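Agap007691-pb (Anopheles gambiae, PDB 5C98) is a mosquito serpin of unestablished function that probably inhibits serine endopeptidases. Local coordinates at residues A[27-41]-A[283-296]. Sequence-based numbering, arbitrary orientation.
Sequences EYFKACYDEKCNCAV and VREKTDPKQTLGKL
Tyr-28 and Thr-292 meet in a partly buried, two-part packing contact of the serpin fold, where helix 27-32 crosses helix 289-295 at 107° and strand 39-41 lies across strand 283-287. The beta branch gives Thr-292 a methyl, CG2, over the centre of the Tyr-28 ring (CH-pi, 3.5 Å from the centroid) and a hydroxyl, OG1, that meets a water. With CG of Tyr-28 trans to the backbone N (chi1 -174°), the ring extends toward helix 289-295, and Tyr-28 OH lies 3.2 Å from Pro-289 CA; a water links that hydroxyl to Thr-287 OG1. Ala-31 is small enough for Leu-296 CD2 to approach its CB to 3.9 Å. Ala-31 O accepts a hydrogen bond from Lys-295 NZ (2.7 Å), in the carbonyl plane on a lone pair; the bend at chi3 (67°) brings the long lysine chain round to it. Between the strands, the lone methyl of Ala-40 lets branched Val-283 come close (CB to CG1 3.7 Å). The Glu-285 carboxylate accepts from a water that takes the Asn-38 N-H, and another water lies near Ala-40 O, Glu-285 O and Thr-287 OG1. Helix on helix, with strand 39-41 (sheet B, beside 366-372) crossing the end of strand 270-287 (sheet A, beside 320-328), fits the serpin fold.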
ATOM      1  N   GLU A  27     -11.262  -3.730   3.738  1.00 14.57           N
ATOM      2  CA  GLU A  27     -12.167  -2.635   4.075  1.00 16.74           C
ATOM      3  C   GLU A  27     -11.581  -1.293   3.668  1.00 15.44           C
ATOM      4  O   GLU A  27     -12.274  -0.437   3.113  1.00 15.79           O
ATOM      5  CB  GLU A  27     -12.431  -2.630   5.579  1.00 18.50           C
ATOM      6  CG  GLU A  27     -13.355  -3.757   6.039  1.00 21.43           C
ATOM      7  CD  GLU A  27     -13.395  -3.915   7.540  1.00 39.36           C
ATOM      8  OE1 GLU A  27     -12.438  -3.482   8.228  1.00 38.33           O
ATOM      9  OE2 GLU A  27     -14.389  -4.496   8.033  1.00 43.13           O
ATOM     10  N   TYR A  28     -10.298  -1.088   3.947  1.00 14.29           N
ATOM     11  CA  TYR A  28      -9.644   0.157   3.576  1.00 13.31           C
ATOM     12  C   TYR A  28      -9.658   0.347   2.064  1.00 15.94           C
ATOM     13  O   TYR A  28      -9.935   1.441   1.563  1.00 14.80           O
ATOM     14  CB  TYR A  28      -8.213   0.090   4.088  1.00 15.17           C
ATOM     15  CG  TYR A  28      -7.381   1.347   3.945  1.00 16.40           C
ATOM     16  CD1 TYR A  28      -6.814   1.710   2.738  1.00 15.75           C
ATOM     17  CD2 TYR A  28      -7.094   2.129   5.053  1.00 14.79           C
ATOM     18  CE1 TYR A  28      -6.005   2.823   2.634  1.00 15.25           C
ATOM     19  CE2 TYR A  28      -6.297   3.245   4.947  1.00 15.84           C
ATOM     20  CZ  TYR A  28      -5.764   3.588   3.759  1.00 14.19           C
ATOM     21  OH  TYR A  28      -4.930   4.697   3.646  1.00 15.96           O
ATOM     22  N   PHE A  29      -9.325  -0.703   1.322  1.00 14.02           N
ATOM     23  CA  PHE A  29      -9.312  -0.573  -0.132  1.00 14.14           C
ATOM     24  C   PHE A  29     -10.695  -0.232  -0.673  1.00 15.81           C
ATOM     25  O   PHE A  29     -10.813   0.600  -1.572  1.00 15.84           O
ATOM     26  CB  PHE A  29      -8.752  -1.831  -0.798  1.00 15.08           C
ATOM     27  CG  PHE A  29      -8.599  -1.691  -2.282  1.00 15.28           C
ATOM     28  CD1 PHE A  29      -7.835  -0.671  -2.812  1.00 18.10           C
ATOM     29  CD2 PHE A  29      -9.250  -2.528  -3.151  1.00 16.58           C
ATOM     30  CE1 PHE A  29      -7.710  -0.507  -4.173  1.00 18.83           C
ATOM     31  CE2 PHE A  29      -9.087  -2.353  -4.516  1.00 16.62           C
ATOM     32  CZ  PHE A  29      -8.328  -1.345  -4.993  1.00 17.87           C
ATOM     33  N   LYS A  30     -11.747  -0.854  -0.140  1.00 14.36           N
ATOM     34  CA  LYS A  30     -13.098  -0.510  -0.576  1.00 15.20           C
ATOM     35  C   LYS A  30     -13.402   0.952  -0.320  1.00 17.03           C
ATOM     36  O   LYS A  30     -14.156   1.573  -1.074  1.00 19.17           O
ATOM     37  CB  LYS A  30     -14.140  -1.360   0.171  1.00 18.37           C
ATOM     38  CG  LYS A  30     -14.134  -2.773  -0.268  1.00 23.54           C
ATOM     39  CD  LYS A  30     -14.999  -3.671   0.604  1.00 19.91           C
ATOM     40  CE  LYS A  30     -14.472  -5.087   0.458  1.00 22.19           C
ATOM     41  NZ  LYS A  30     -15.470  -6.048   0.916  1.00 28.93           N
ATOM     42  N   ALA A  31     -12.860   1.515   0.754  1.00 16.20           N
ATOM     43  CA  ALA A  31     -13.112   2.913   1.081  1.00 18.66           C
ATOM     44  C   ALA A  31     -12.339   3.866   0.190  1.00 21.32           C
ATOM     45  O   ALA A  31     -12.751   5.022   0.055  1.00 26.04           O
ATOM     46  CB  ALA A  31     -12.726   3.183   2.540  1.00 20.46           C
ATOM     47  N   CYS A  32     -11.224   3.447  -0.409  1.00 18.39           N
ATOM     48  CA  CYS A  32     -10.505   4.361  -1.293  1.00 20.46           C
ATOM     49  C   CYS A  32     -10.611   4.031  -2.778  1.00 20.60           C
ATOM     50  O   CYS A  32     -10.284   4.893  -3.602  1.00 21.35           O
ATOM     51  CB  CYS A  32      -9.051   4.561  -0.850  1.00 27.86           C
ATOM     52  SG  CYS A  32      -8.051   3.123  -0.839  1.00 27.62           S
ATOM     53  N   TYR A  33     -11.112   2.855  -3.153  1.00 18.14           N
ATOM     54  CA  TYR A  33     -11.210   2.502  -4.561  1.00 18.23           C
ATOM     55  C   TYR A  33     -12.084   3.503  -5.283  1.00 20.92           C
ATOM     56  O   TYR A  33     -13.154   3.881  -4.799  1.00 21.41           O
ATOM     57  CB  TYR A  33     -11.822   1.115  -4.718  1.00 16.36           C
ATOM     58  CG  TYR A  33     -12.203   0.719  -6.112  1.00 16.29           C
ATOM     59  CD1 TYR A  33     -11.238   0.464  -7.072  1.00 17.18           C
ATOM     60  CD2 TYR A  33     -13.532   0.556  -6.464  1.00 18.90           C
ATOM     61  CE1 TYR A  33     -11.597   0.090  -8.342  1.00 16.00           C
ATOM     62  CE2 TYR A  33     -13.901   0.160  -7.710  1.00 18.70           C
ATOM     63  CZ  TYR A  33     -12.936  -0.093  -8.666  1.00 18.28           C
ATOM     64  OH  TYR A  33     -13.324  -0.488  -9.929  1.00 19.80           O
ATOM     65  N   ASP A  34     -11.620   3.928  -6.456  1.00 18.88           N
ATOM     66  CA  ASP A  34     -12.375   4.782  -7.364  1.00 22.25           C
ATOM     67  C   ASP A  34     -12.247   4.120  -8.728  1.00 19.58           C
ATOM     68  O   ASP A  34     -11.128   3.975  -9.241  1.00 20.18           O
ATOM     69  CB  ASP A  34     -11.791   6.191  -7.357  1.00 23.62           C
ATOM     70  CG  ASP A  34     -12.495   7.144  -8.320  1.00 27.02           C
ATOM     71  OD1 ASP A  34     -13.197   6.721  -9.282  1.00 27.32           O
ATOM     72  OD2 ASP A  34     -12.337   8.362  -8.095  1.00 39.91           O
ATOM     73  N   GLU A  35     -13.363   3.637  -9.272  1.00 22.47           N
ATOM     74  CA  GLU A  35     -13.299   2.846 -10.502  1.00 21.93           C
ATOM     75  C   GLU A  35     -12.658   3.611 -11.649  1.00 24.10           C
ATOM     76  O   GLU A  35     -12.176   2.981 -12.594  1.00 21.88           O
ATOM     77  CB  GLU A  35     -14.667   2.264 -10.897  1.00 25.65           C
ATOM     78  CG  GLU A  35     -15.694   3.268 -11.344  1.00 26.89           C
ATOM     79  CD  GLU A  35     -17.035   2.642 -11.698  1.00 35.46           C
ATOM     80  OE1 GLU A  35     -17.193   1.399 -11.631  1.00 29.01           O
ATOM     81  OE2 GLU A  35     -17.947   3.402 -12.070  1.00 41.64           O
ATOM     82  N   LYS A  36     -12.614   4.945 -11.570  1.00 23.19           N
ATOM     83  CA  LYS A  36     -12.067   5.773 -12.640  1.00 23.31           C
ATOM     84  C   LYS A  36     -10.556   5.933 -12.570  1.00 24.15           C
ATOM     85  O   LYS A  36      -9.968   6.448 -13.525  1.00 28.43           O
ATOM     86  CB  LYS A  36     -12.746   7.148 -12.604  1.00 25.42           C
ATOM     87  CG  LYS A  36     -14.224   7.046 -12.869  1.00 30.02           C
ATOM     88  N   CYS A  37      -9.913   5.462 -11.505  1.00 21.98           N
ATOM     89  CA  CYS A  37      -8.505   5.720 -11.228  1.00 24.49           C
ATOM     90  C   CYS A  37      -7.753   4.422 -10.991  1.00 24.52           C
ATOM     91  O   CYS A  37      -8.341   3.393 -10.645  1.00 21.75           O
ATOM     92  CB  CYS A  37      -8.344   6.520  -9.930  1.00 25.55           C
ATOM     93  SG  CYS A  37      -9.272   8.066  -9.929  1.00 38.82           S
ATOM     94  N   ASN A  38      -6.434   4.484 -11.143  1.00 18.73           N
ATOM     95  CA  ASN A  38      -5.562   3.407 -10.709  1.00 16.79           C
ATOM     96  C   ASN A  38      -5.202   3.663  -9.256  1.00 19.41           C
ATOM     97  O   ASN A  38      -5.238   4.801  -8.783  1.00 24.64           O
ATOM     98  CB  ASN A  38      -4.309   3.301 -11.579  1.00 19.35           C
ATOM     99  CG  ASN A  38      -4.636   2.957 -12.996  1.00 19.40           C
ATOM    100  OD1 ASN A  38      -5.705   2.441 -13.268  1.00 18.03           O
ATOM    101  ND2 ASN A  38      -3.723   3.268 -13.928  1.00 21.28           N
ATOM    102  N   CYS A  39      -4.919   2.603  -8.526  1.00 17.56           N
ATOM    103  CA  CYS A  39      -4.666   2.728  -7.098  1.00 19.14           C
ATOM    104  C   CYS A  39      -3.685   1.653  -6.683  1.00 17.75           C
ATOM    105  O   CYS A  39      -3.704   0.548  -7.223  1.00 16.59           O
ATOM    106  CB  CYS A  39      -5.987   2.578  -6.322  1.00 19.13           C
ATOM    107  SG  CYS A  39      -5.803   2.691  -4.534  1.00 28.52           S
ATOM    108  N   ALA A  40      -2.803   2.001  -5.743  1.00 16.63           N
ATOM    109  CA  ALA A  40      -2.050   1.045  -4.957  1.00 15.98           C
ATOM    110  C   ALA A  40      -1.946   1.647  -3.564  1.00 15.03           C
ATOM    111  O   ALA A  40      -1.563   2.818  -3.419  1.00 15.13           O
ATOM    112  CB  ALA A  40      -0.665   0.800  -5.557  1.00 20.38           C
ATOM    113  N   VAL A  41      -2.304   0.862  -2.557  1.00 13.60           N
ATOM    114  CA  VAL A  41      -2.212   1.258  -1.157  1.00 13.66           C
ATOM    115  C   VAL A  41      -1.640   0.105  -0.339  1.00 13.87           C
ATOM    116  O   VAL A  41      -1.711  -1.063  -0.726  1.00 13.64           O
ATOM    117  CB  VAL A  41      -3.566   1.718  -0.564  1.00 15.48           C
ATOM    118  CG1 VAL A  41      -3.987   3.053  -1.176  1.00 16.23           C
ATOM    119  CG2 VAL A  41      -4.660   0.660  -0.775  1.00 14.31           C
ATOM    120  N   VAL A 283       1.907   1.024 -11.377  1.00 17.28           N
ATOM    121  CA  VAL A 283       1.035   1.915 -10.628  1.00 16.67           C
ATOM    122  C   VAL A 283       1.933   2.639  -9.648  1.00 19.22           C
ATOM    123  O   VAL A 283       2.710   2.004  -8.932  1.00 20.30           O
ATOM    124  CB  VAL A 283      -0.100   1.166  -9.900  1.00 16.32           C
ATOM    125  CG1 VAL A 283      -0.925   2.100  -9.020  1.00 23.69           C
ATOM    126  CG2 VAL A 283      -1.016   0.520 -10.907  1.00 20.85           C
ATOM    127  N   ARG A 284       1.884   3.959  -9.664  1.00 17.99           N
ATOM    128  CA  ARG A 284       2.600   4.776  -8.695  1.00 17.84           C
ATOM    129  C   ARG A 284       1.615   5.836  -8.247  1.00 18.84           C
ATOM    130  O   ARG A 284       1.317   6.757  -9.011  1.00 21.32           O
ATOM    131  CB  ARG A 284       3.834   5.410  -9.315  1.00 20.81           C
ATOM    132  CG  ARG A 284       4.674   6.155  -8.272  1.00 22.30           C
ATOM    133  CD  ARG A 284       5.720   7.007  -8.880  1.00 31.97           C
ATOM    134  NE  ARG A 284       6.858   6.232  -9.349  1.00 31.24           N
ATOM    135  CZ  ARG A 284       7.174   6.032 -10.625  1.00 37.11           C
ATOM    136  NH1 ARG A 284       6.416   6.517 -11.603  1.00 32.13           N
ATOM    137  NH2 ARG A 284       8.264   5.332 -10.925  1.00 40.22           N
ATOM    138  N   GLU A 285       1.097   5.702  -7.030  1.00 16.55           N
ATOM    139  CA  GLU A 285      -0.080   6.459  -6.627  1.00 18.42           C
ATOM    140  C   GLU A 285       0.075   7.005  -5.221  1.00 16.55           C
ATOM    141  O   GLU A 285       0.410   6.264  -4.287  1.00 16.44           O
ATOM    142  CB  GLU A 285      -1.350   5.602  -6.707  1.00 20.40           C
ATOM    143  CG  GLU A 285      -1.803   5.233  -8.141  1.00 22.48           C
ATOM    144  CD  GLU A 285      -2.265   6.400  -8.985  1.00 25.97           C
ATOM    145  OE1 GLU A 285      -2.696   7.442  -8.438  1.00 30.05           O
ATOM    146  OE2 GLU A 285      -2.188   6.275 -10.243  1.00 28.87           O
ATOM    147  N   LYS A 286      -0.174   8.303  -5.088  1.00 17.51           N
ATOM    148  CA  LYS A 286      -0.211   9.005  -3.818  1.00 18.01           C
ATOM    149  C   LYS A 286      -1.645   8.983  -3.303  1.00 18.05           C
ATOM    150  O   LYS A 286      -2.581   9.298  -4.053  1.00 21.00           O
ATOM    151  CB  LYS A 286       0.239  10.446  -4.033  1.00 21.95           C
ATOM    152  CG  LYS A 286       0.237  11.316  -2.785  1.00 20.48           C
ATOM    153  CD  LYS A 286       0.875  12.680  -3.033  1.00 26.95           C
ATOM    154  CE  LYS A 286       0.039  13.550  -3.933  1.00 33.16           C
ATOM    155  NZ  LYS A 286       0.843  14.695  -4.432  1.00 36.60           N
ATOM    156  N   THR A 287      -1.817   8.608  -2.038  1.00 16.69           N
ATOM    157  CA  THR A 287      -3.121   8.536  -1.404  1.00 18.72           C
ATOM    158  C   THR A 287      -3.053   9.212  -0.048  1.00 19.37           C
ATOM    159  O   THR A 287      -1.980   9.573   0.440  1.00 18.92           O
ATOM    160  CB  THR A 287      -3.584   7.087  -1.253  1.00 17.31           C
ATOM    161  OG1 THR A 287      -2.634   6.351  -0.469  1.00 17.87           O
ATOM    162  CG2 THR A 287      -3.726   6.434  -2.618  1.00 18.30           C
ATOM    163  N   ASP A 288      -4.207   9.310   0.612  1.00 18.40           N
ATOM    164  CA  ASP A 288      -4.368  10.104   1.826  1.00 18.34           C
ATOM    165  C   ASP A 288      -5.005   9.227   2.892  1.00 19.81           C
ATOM    166  O   ASP A 288      -6.228   9.227   3.057  1.00 17.93           O
ATOM    167  CB  ASP A 288      -5.233  11.330   1.532  1.00 22.10           C
ATOM    168  CG  ASP A 288      -5.244  12.333   2.664  1.00 25.96           C
ATOM    169  OD1 ASP A 288      -4.764  12.004   3.757  1.00 21.20           O
ATOM    170  OD2 ASP A 288      -5.744  13.473   2.465  1.00 32.39           O
ATOM    171  N   PRO A 289      -4.205   8.473   3.640  1.00 16.70           N
ATOM    172  CA  PRO A 289      -4.749   7.725   4.783  1.00 16.86           C
ATOM    173  C   PRO A 289      -5.585   8.546   5.734  1.00 17.55           C
ATOM    174  O   PRO A 289      -6.485   7.998   6.389  1.00 18.10           O
ATOM    175  CB  PRO A 289      -3.485   7.175   5.462  1.00 15.49           C
ATOM    176  CG  PRO A 289      -2.495   7.065   4.375  1.00 15.60           C
ATOM    177  CD  PRO A 289      -2.816   8.095   3.339  1.00 16.37           C
ATOM    178  N   LYS A 290      -5.281   9.825   5.921  1.00 18.48           N
ATOM    179  CA  LYS A 290      -6.114  10.619   6.819  1.00 18.28           C
ATOM    180  C   LYS A 290      -7.563  10.631   6.344  1.00 20.53           C
ATOM    181  O   LYS A 290      -8.495  10.433   7.136  1.00 22.45           O
ATOM    182  CB  LYS A 290      -5.556  12.036   6.929  1.00 19.84           C
ATOM    183  CG  LYS A 290      -6.550  13.013   7.516  1.00 23.84           C
ATOM    184  CD  LYS A 290      -5.906  14.340   7.832  1.00 23.25           C
ATOM    185  CE  LYS A 290      -6.961  15.345   8.177  1.00 24.31           C
ATOM    186  NZ  LYS A 290      -6.370  16.702   8.379  1.00 31.04           N
ATOM    187  N   GLN A 291      -7.771  10.808   5.043  1.00 18.49           N
ATOM    188  CA  GLN A 291      -9.120  10.787   4.478  1.00 18.92           C
ATOM    189  C   GLN A 291      -9.753   9.402   4.572  1.00 21.23           C
ATOM    190  O   GLN A 291     -10.913   9.265   4.985  1.00 20.75           O
ATOM    191  CB  GLN A 291      -9.083  11.262   3.030  1.00 23.17           C
ATOM    192  CG  GLN A 291     -10.380  11.105   2.274  1.00 39.69           C
ATOM    193  CD  GLN A 291     -10.246  11.551   0.834  1.00 52.64           C
ATOM    194  OE1 GLN A 291      -9.964  10.746  -0.056  1.00 59.38           O
ATOM    195  NE2 GLN A 291     -10.429  12.841   0.600  1.00 53.33           N
ATOM    196  N   THR A 292      -9.011   8.361   4.201  1.00 17.45           N
ATOM    197  CA  THR A 292      -9.571   7.007   4.188  1.00 17.78           C
ATOM    198  C   THR A 292      -9.874   6.514   5.597  1.00 18.54           C
ATOM    199  O   THR A 292     -10.938   5.935   5.838  1.00 20.23           O
ATOM    200  CB  THR A 292      -8.623   6.063   3.460  1.00 19.30           C
ATOM    201  OG1 THR A 292      -8.368   6.594   2.144  1.00 21.53           O
ATOM    202  CG2 THR A 292      -9.251   4.652   3.328  1.00 19.17           C
ATOM    203  N   LEU A 293      -8.965   6.728   6.542  1.00 18.28           N
ATOM    204  CA  LEU A 293      -9.243   6.341   7.921  1.00 17.99           C
ATOM    205  C   LEU A 293     -10.438   7.103   8.476  1.00 21.94           C
ATOM    206  O   LEU A 293     -11.235   6.550   9.242  1.00 21.66           O
ATOM    207  CB  LEU A 293      -7.995   6.560   8.783  1.00 18.70           C
ATOM    208  CG  LEU A 293      -6.844   5.595   8.510  1.00 18.22           C
ATOM    209  CD1 LEU A 293      -5.603   6.080   9.218  1.00 19.85           C
ATOM    210  CD2 LEU A 293      -7.175   4.172   8.946  1.00 21.11           C
ATOM    211  N   GLY A 294     -10.588   8.370   8.094  1.00 21.15           N
ATOM    212  CA  GLY A 294     -11.774   9.116   8.487  1.00 23.90           C
ATOM    213  C   GLY A 294     -13.050   8.455   7.998  1.00 25.50           C
ATOM    214  O   GLY A 294     -14.012   8.299   8.755  1.00 26.77           O
ATOM    215  N   LYS A 295     -13.057   8.024   6.728  1.00 22.47           N
ATOM    216  CA  LYS A 295     -14.211   7.332   6.148  1.00 22.82           C
ATOM    217  C   LYS A 295     -14.534   6.031   6.884  1.00 23.97           C
ATOM    218  O   LYS A 295     -15.700   5.614   6.938  1.00 26.09           O
ATOM    219  CB  LYS A 295     -13.941   6.988   4.678  1.00 24.14           C
ATOM    220  CG  LYS A 295     -14.030   8.125   3.679  1.00 30.47           C
ATOM    221  CD  LYS A 295     -13.942   7.606   2.225  1.00 34.76           C
ATOM    222  CE  LYS A 295     -15.148   6.751   1.826  1.00 47.06           C
ATOM    223  NZ  LYS A 295     -15.127   6.335   0.382  1.00 48.80           N
ATOM    224  N   LEU A 296     -13.521   5.347   7.398  1.00 21.72           N
ATOM    225  CA  LEU A 296     -13.705   4.103   8.133  1.00 22.89           C
ATOM    226  C   LEU A 296     -14.123   4.314   9.585  1.00 26.35           C
ATOM    227  O   LEU A 296     -14.388   3.324  10.275  1.00 27.07           O
ATOM    228  CB  LEU A 296     -12.413   3.305   8.127  1.00 20.66           C
ATOM    229  CG  LEU A 296     -11.892   2.801   6.770  1.00 19.71           C
ATOM    230  CD1 LEU A 296     -10.545   2.157   6.890  1.00 21.83           C
ATOM    231  CD2 LEU A 296     -12.884   1.826   6.158  1.00 22.78           C
TER
HETATM  232  O   HOH W   1      -3.214   4.733   1.684  1.00 19.04           O
HETATM  233  O   HOH W   2     -10.590   7.476   0.667  1.00 30.08           O
HETATM  234  O   HOH W   3      -4.849   6.892 -11.605  1.00 28.51           O
HETATM  235  O   HOH W   4      -0.729   5.026  -1.935  1.00 16.51           O